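Local coordinates for DUF2235 domain-containing protein (Pseudomonas aeruginosa, PDB 4O5P) that serves as a type VI secretion effector and probably hydrolyses membrane phospholipids through an alpha/beta-hydrolase catalytic domain, at residues N5-A11 / W369-Y375; G278-T282 / H333-C337. All coordinates share one frame; numbering follows the deposited sequence.

From its N terminus the chain enters the central sheet at once, as the short strand 7-10, and leaves it again. It goes on to build the strands 62-71, 111-116 and 225-236, and then 270-280, at whose end contact 2 begins. About fifty residues later strand 331-336 returns to lie parallel to 270-280, which closes the shorter loop of contact 2. Only when strand 370-375 is laid on the far side of 331-336 does contact 1 close, so its much longer loop encloses the other. Probable backbone hydrogen bonds from Y373 N to H333 O and from Y375 N to V335 O join the two contacts, making the order 270-280, 331-336, 370-375, 7-10.

Contact 1: N5-A11 / W369-Y375; sequences NFGFHIA and WTVEYAY
G7 to I10 pair in parallel with V371 to A374, the two short strand axes 4.6 Å apart at their closest and 23° from parallel. Five backbone hydrogen bonds stitch them: G7 N to T370 O, E372 N to G7 O, H9 N to E372 O, A374 N to H9 O and A11 N to A374 O. The backbone angles of G7 leave no room for a side chain beside the preceding carbonyl. The pairing adds the N-terminal strand to the edge of an alpha/beta-hydrolase-type sheet, next to 370-375.

On one face the F8 ring, its CG anti to the backbone N (chi1 174°), reaches along the neighbouring strand: CD1 lies 3.7 Å from E372 CG, and CZ 3.7 Å from A374 CB. Ring and carboxylate planes stand 82° apart, and the carboxylate turns to S348, Y366 and I349. Helix 469-487 covers this face through L469 and V472.

On the opposite face V371 CG2 meets the edge of the H9 imidazole, while H9 NE2 hydrogen-bonds back to F6 O at 3.2 Å. The H9 CB methylene rests 3.9 Å from Y373 CE1. I10 O approaches the edge of the Y373 ring, 3.3 Å from CD1. Beyond the paired residues, A11 CB sits over one face of Y375, 3.6 Å from the ring centroid, a CH-pi contact; the Y375 hydroxyl hydrogen-bonds to H409.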
loop_
_atom_site.group_PDB
_atom_site.type_symbol
_atom_site.label_atom_id
_atom_site.label_comp_id
_atom_site.label_asym_id
_atom_site.label_seq_id
_atom_site.Cartn_x
_atom_site.Cartn_y
_atom_site.Cartn_z
ATOM N N ASN A 5 3.367 16.472 17.994
ATOM C CA ASN A 5 2.065 17.040 17.637
ATOM C C ASN A 5 1.079 15.997 17.085
ATOM O O ASN A 5 1.437 14.823 16.910
ATOM C CB ASN A 5 2.246 18.200 16.648
ATOM C CG ASN A 5 2.243 17.747 15.206
ATOM O OD1 ASN A 5 2.659 16.629 14.887
ATOM N ND2 ASN A 5 1.789 18.624 14.318
ATOM N N PHE A 6 -0.152 16.414 16.792
ATOM C CA PHE A 6 -1.132 15.455 16.308
ATOM C C PHE A 6 -2.236 16.078 15.478
ATOM O O PHE A 6 -2.319 17.303 15.353
ATOM C CB PHE A 6 -1.726 14.639 17.475
ATOM C CG PHE A 6 -2.866 15.317 18.191
ATOM C CD1 PHE A 6 -2.678 16.542 18.834
ATOM C CD2 PHE A 6 -4.117 14.713 18.255
ATOM C CE1 PHE A 6 -3.725 17.160 19.507
ATOM C CE2 PHE A 6 -5.173 15.325 18.928
ATOM C CZ PHE A 6 -4.975 16.553 19.559
ATOM N N GLY A 7 -3.075 15.218 14.908
ATOM C CA GLY A 7 -4.263 15.657 14.195
ATOM C C GLY A 7 -4.061 15.641 12.694
ATOM O O GLY A 7 -3.029 15.194 12.207
ATOM N N PHE A 8 -5.040 16.160 11.963
ATOM C CA PHE A 8 -4.954 16.213 10.513
ATOM C C PHE A 8 -4.679 17.631 10.014
ATOM O O PHE A 8 -5.312 18.590 10.480
ATOM C CB PHE A 8 -6.239 15.685 9.916
ATOM C CG PHE A 8 -6.324 15.834 8.426
ATOM C CD1 PHE A 8 -5.681 14.947 7.593
ATOM C CD2 PHE A 8 -7.058 16.869 7.858
ATOM C CE1 PHE A 8 -5.776 15.080 6.205
ATOM C CE2 PHE A 8 -7.141 17.013 6.485
ATOM C CZ PHE A 8 -6.498 16.117 5.663
ATOM N N HIS A 9 -3.723 17.772 9.090
ATOM C CA HIS A 9 -3.395 19.092 8.532
ATOM C C HIS A 9 -3.089 19.012 7.045
ATOM O O HIS A 9 -2.870 17.918 6.507
ATOM C CB HIS A 9 -2.186 19.701 9.243
ATOM C CG HIS A 9 -2.324 19.755 10.729
ATOM N ND1 HIS A 9 -2.892 20.824 11.384
ATOM C CD2 HIS A 9 -1.977 18.867 11.688
ATOM C CE1 HIS A 9 -2.888 20.592 12.685
ATOM N NE2 HIS A 9 -2.332 19.413 12.896
ATOM N N ILE A 10 -3.099 20.168 6.384
ATOM C CA ILE A 10 -2.557 20.283 5.037
ATOM C C ILE A 10 -1.050 20.120 5.196
ATOM O O ILE A 10 -0.507 20.465 6.258
ATOM C CB ILE A 10 -2.862 21.680 4.434
ATOM C CG1 ILE A 10 -4.361 21.874 4.274
ATOM C CG2 ILE A 10 -2.241 21.846 3.050
ATOM C CD1 ILE A 10 -5.006 20.797 3.391
ATOM N N ALA A 11 -0.376 19.599 4.169
ATOM C CA ALA A 11 1.085 19.589 4.130
ATOM C C ALA A 11 1.655 20.937 4.565
ATOM O O ALA A 11 1.084 21.976 4.250
ATOM C CB ALA A 11 1.566 19.273 2.736
ATOM N N TRP A 369 0.476 11.893 19.519
ATOM C CA TRP A 369 1.772 11.661 18.873
ATOM C C TRP A 369 1.655 11.094 17.461
ATOM O O TRP A 369 2.650 10.596 16.924
ATOM C CB TRP A 369 2.655 10.710 19.700
ATOM C CG TRP A 369 2.720 11.013 21.172
ATOM C CD1 TRP A 369 2.547 12.228 21.776
ATOM C CD2 TRP A 369 2.962 10.073 22.226
ATOM N NE1 TRP A 369 2.685 12.098 23.145
ATOM C CE2 TRP A 369 2.942 10.785 23.442
ATOM C CE3 TRP A 369 3.199 8.689 22.256
ATOM C CZ2 TRP A 369 3.140 10.160 24.682
ATOM C CZ3 TRP A 369 3.398 8.079 23.482
ATOM C CH2 TRP A 369 3.369 8.813 24.676
ATOM N N THR A 370 0.463 11.160 16.863
ATOM C CA THR A 370 0.289 10.737 15.468
ATOM C C THR A 370 -0.347 11.859 14.641
ATOM O O THR A 370 -1.256 12.541 15.116
ATOM C CB THR A 370 -0.530 9.433 15.358
ATOM O OG1 THR A 370 -1.896 9.668 15.731
ATOM C CG2 THR A 370 0.059 8.367 16.281
ATOM N N VAL A 371 0.126 12.053 13.413
ATOM C CA VAL A 371 -0.301 13.207 12.615
ATOM C C VAL A 371 -0.473 12.770 11.164
ATOM O O VAL A 371 0.219 11.866 10.709
ATOM C CB VAL A 371 0.705 14.396 12.788
ATOM C CG1 VAL A 371 2.110 13.991 12.367
ATOM C CG2 VAL A 371 0.254 15.635 12.042
ATOM N N GLU A 372 -1.434 13.369 10.466
ATOM C CA GLU A 372 -1.788 12.987 9.091
ATOM C C GLU A 372 -1.776 14.256 8.225
ATOM O O GLU A 372 -2.483 15.225 8.521
ATOM C CB GLU A 372 -3.169 12.290 9.086
ATOM C CG GLU A 372 -3.698 11.775 7.723
ATOM C CD GLU A 372 -4.762 10.695 7.895
ATOM O OE1 GLU A 372 -5.951 11.018 8.123
ATOM O OE2 GLU A 372 -4.424 9.499 7.810
ATOM N N TYR A 373 -0.949 14.270 7.181
ATOM C CA TYR A 373 -0.813 15.446 6.322
ATOM C C TYR A 373 -1.365 15.183 4.931
ATOM O O TYR A 373 -1.064 14.146 4.323
ATOM C CB TYR A 373 0.653 15.847 6.196
ATOM C CG TYR A 373 1.218 16.516 7.419
ATOM C CD1 TYR A 373 0.912 17.843 7.717
ATOM C CD2 TYR A 373 2.078 15.828 8.271
ATOM C CE1 TYR A 373 1.449 18.470 8.850
ATOM C CE2 TYR A 373 2.612 16.439 9.383
ATOM C CZ TYR A 373 2.288 17.752 9.673
ATOM O OH TYR A 373 2.832 18.346 10.787
ATOM N N ALA A 374 -2.169 16.125 4.432
ATOM C CA ALA A 374 -2.707 16.047 3.070
ATOM C C ALA A 374 -1.685 16.600 2.074
ATOM O O ALA A 374 -1.170 17.705 2.273
ATOM C CB ALA A 374 -3.998 16.820 2.964
ATOM N N TYR A 375 -1.415 15.829 1.015
ATOM C CA TYR A 375 -0.429 16.148 -0.035
ATOM C C TYR A 375 -1.051 16.092 -1.444
ATOM O O TYR A 375 -1.969 15.315 -1.700
ATOM C CB TYR A 375 0.773 15.177 0.020
ATOM C CG TYR A 375 1.917 15.680 0.877
ATOM C CD1 TYR A 375 1.853 15.624 2.267
ATOM C CD2 TYR A 375 3.057 16.226 0.299
ATOM C CE1 TYR A 375 2.907 16.105 3.064
ATOM C CE2 TYR A 375 4.091 16.719 1.078
ATOM C CZ TYR A 375 4.010 16.651 2.453
ATOM O OH TYR A 375 5.050 17.134 3.216
HETATM O O HOH W 1 4.504 17.309 12.179
#

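Contact 2: G278-T282 / H333-C337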
loop_
_atom_site.group_PDB
_atom_site.type_symbol
_atom_site.label_atom_id
_atom_site.label_comp_id
_atom_site.label_asym_id
_atom_site.label_seq_id
_atom_site.Cartn_x
_atom_site.Cartn_y
_atom_site.Cartn_z
ATOM N N GLY A 278 6.535 5.758 9.890
ATOM C CA GLY A 278 6.317 6.721 8.815
ATOM C C GLY A 278 5.602 6.081 7.640
ATOM O O GLY A 278 6.120 5.145 7.031
ATOM N N LEU A 279 4.429 6.610 7.302
ATOM C CA LEU A 279 3.563 5.992 6.308
ATOM C C LEU A 279 3.192 6.932 5.155
ATOM O O LEU A 279 2.852 8.103 5.360
ATOM C CB LEU A 279 2.282 5.498 6.968
ATOM C CG LEU A 279 2.419 4.719 8.266
ATOM C CD1 LEU A 279 1.038 4.585 8.892
ATOM C CD2 LEU A 279 3.063 3.368 8.005
ATOM N N PHE A 280 3.276 6.414 3.936
ATOM C CA PHE A 280 2.861 7.159 2.759
ATOM C C PHE A 280 1.597 6.490 2.231
ATOM O O PHE A 280 1.667 5.327 1.794
ATOM C CB PHE A 280 3.929 7.073 1.658
ATOM C CG PHE A 280 5.257 7.700 2.009
ATOM C CD1 PHE A 280 5.514 9.030 1.679
ATOM C CD2 PHE A 280 6.265 6.954 2.607
ATOM C CE1 PHE A 280 6.734 9.613 1.960
ATOM C CE2 PHE A 280 7.503 7.531 2.891
ATOM C CZ PHE A 280 7.739 8.866 2.571
ATOM N N ASP A 281 0.460 7.189 2.308
ATOM C CA ASP A 281 -0.777 6.804 1.587
ATOM C C ASP A 281 -1.135 5.336 1.714
ATOM O O ASP A 281 -1.028 4.597 0.740
ATOM C CB ASP A 281 -0.652 7.163 0.096
ATOM C CG ASP A 281 -1.976 7.498 -0.543
ATOM O OD1 ASP A 281 -2.718 8.320 0.027
ATOM O OD2 ASP A 281 -2.292 6.949 -1.624
ATOM N N THR A 282 -1.549 4.918 2.917
ATOM C CA THR A 282 -1.866 3.522 3.205
ATOM C C THR A 282 -2.978 2.963 2.325
ATOM O O THR A 282 -4.062 3.542 2.265
ATOM C CB THR A 282 -2.359 3.364 4.644
ATOM O OG1 THR A 282 -1.377 3.880 5.541
ATOM C CG2 THR A 282 -2.639 1.896 4.966
ATOM N N HIS A 333 1.677 10.180 8.864
ATOM C CA HIS A 333 1.057 9.605 7.662
ATOM C C HIS A 333 0.795 10.693 6.625
ATOM O O HIS A 333 -0.013 11.577 6.842
ATOM C CB HIS A 333 -0.279 8.960 8.029
ATOM C CG HIS A 333 -0.883 8.123 6.940
ATOM N ND1 HIS A 333 -2.233 7.850 6.884
ATOM C CD2 HIS A 333 -0.325 7.463 5.896
ATOM C CE1 HIS A 333 -2.481 7.057 5.854
ATOM N NE2 HIS A 333 -1.341 6.809 5.235
ATOM N N LEU A 334 1.470 10.601 5.491
ATOM C CA LEU A 334 1.313 11.539 4.406
ATOM C C LEU A 334 0.393 10.874 3.401
ATOM O O LEU A 334 0.679 9.756 2.960
ATOM C CB LEU A 334 2.686 11.800 3.778
ATOM C CG LEU A 334 3.766 12.263 4.759
ATOM C CD1 LEU A 334 5.040 12.611 4.031
ATOM C CD2 LEU A 334 3.279 13.453 5.621
ATOM N N VAL A 335 -0.699 11.556 3.039
ATOM C CA VAL A 335 -1.715 10.981 2.154
ATOM C C VAL A 335 -1.944 11.790 0.872
ATOM O O VAL A 335 -1.762 13.005 0.854
ATOM C CB VAL A 335 -3.065 10.774 2.902
ATOM C CG1 VAL A 335 -2.830 10.066 4.258
ATOM C CG2 VAL A 335 -3.763 12.098 3.144
ATOM N N SER A 336 -2.334 11.099 -0.204
ATOM C CA SER A 336 -2.646 11.719 -1.499
ATOM C C SER A 336 -4.059 12.304 -1.506
ATOM O O SER A 336 -5.003 11.631 -1.094
ATOM C CB SER A 336 -2.521 10.649 -2.594
ATOM O OG SER A 336 -3.222 11.002 -3.779
ATOM N N CYS A 337 -4.216 13.547 -1.970
ATOM C CA CYS A 337 -5.539 14.157 -2.105
ATOM C C CYS A 337 -6.236 13.822 -3.425
ATOM O O CYS A 337 -7.465 13.897 -3.523
ATOM C CB CYS A 337 -5.423 15.683 -2.019
ATOM S SG CYS A 337 -4.955 16.269 -0.411
#
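H333 opens the pairing against L279, where parallel strands run 4.7 Å apart within the central sheet. Swung away from its own backbone N (chi1 -169°), the imidazole reaches across to the neighbouring strand, and CD2 packs 3.4 Å from L279 CB. NE2 accepts a hydrogen bond from T282 N at 3.0 Å, with the donor almost exactly in the ring plane and an N-H...N angle of 165°. At the other nitrogen, ND1 is hydrogen-bonded to E372, so the ring is held at both ends and its rotation is fixed.

L334 N donates to L279 O, and L334 O in turn receives D281 N at 2.7 Å. The L334 side chain lies alongside that of F280, both pointing the same way, with CD1 4.0 Å from F280 CE1; M410 of helix 403-416 touches both. V335 lays CG1 over one face of the H333 ring, 3.4 Å above its plane. S336 N then gives a nearly straight hydrogen bond, 175°, to D281 OD1 over 2.8 Å, arriving from above the carboxylate plane. The S336 hydroxyl is taken up by G377 O and E339 N.

D281 ends strand 270-280, where an alpha/beta hydrolase can carry its acid; OD2 hydrogen-bonds to H379 and forms a salt bridge with R685. S237, H379 and D281 are arranged as in a Ser-His-Asp triad and probably form one, with S237 on a probable nucleophile elbow; S336 N and R685 would then be second-shell partners that orient the acid, and the H333 bond to T282 N would steady the turn that carries it.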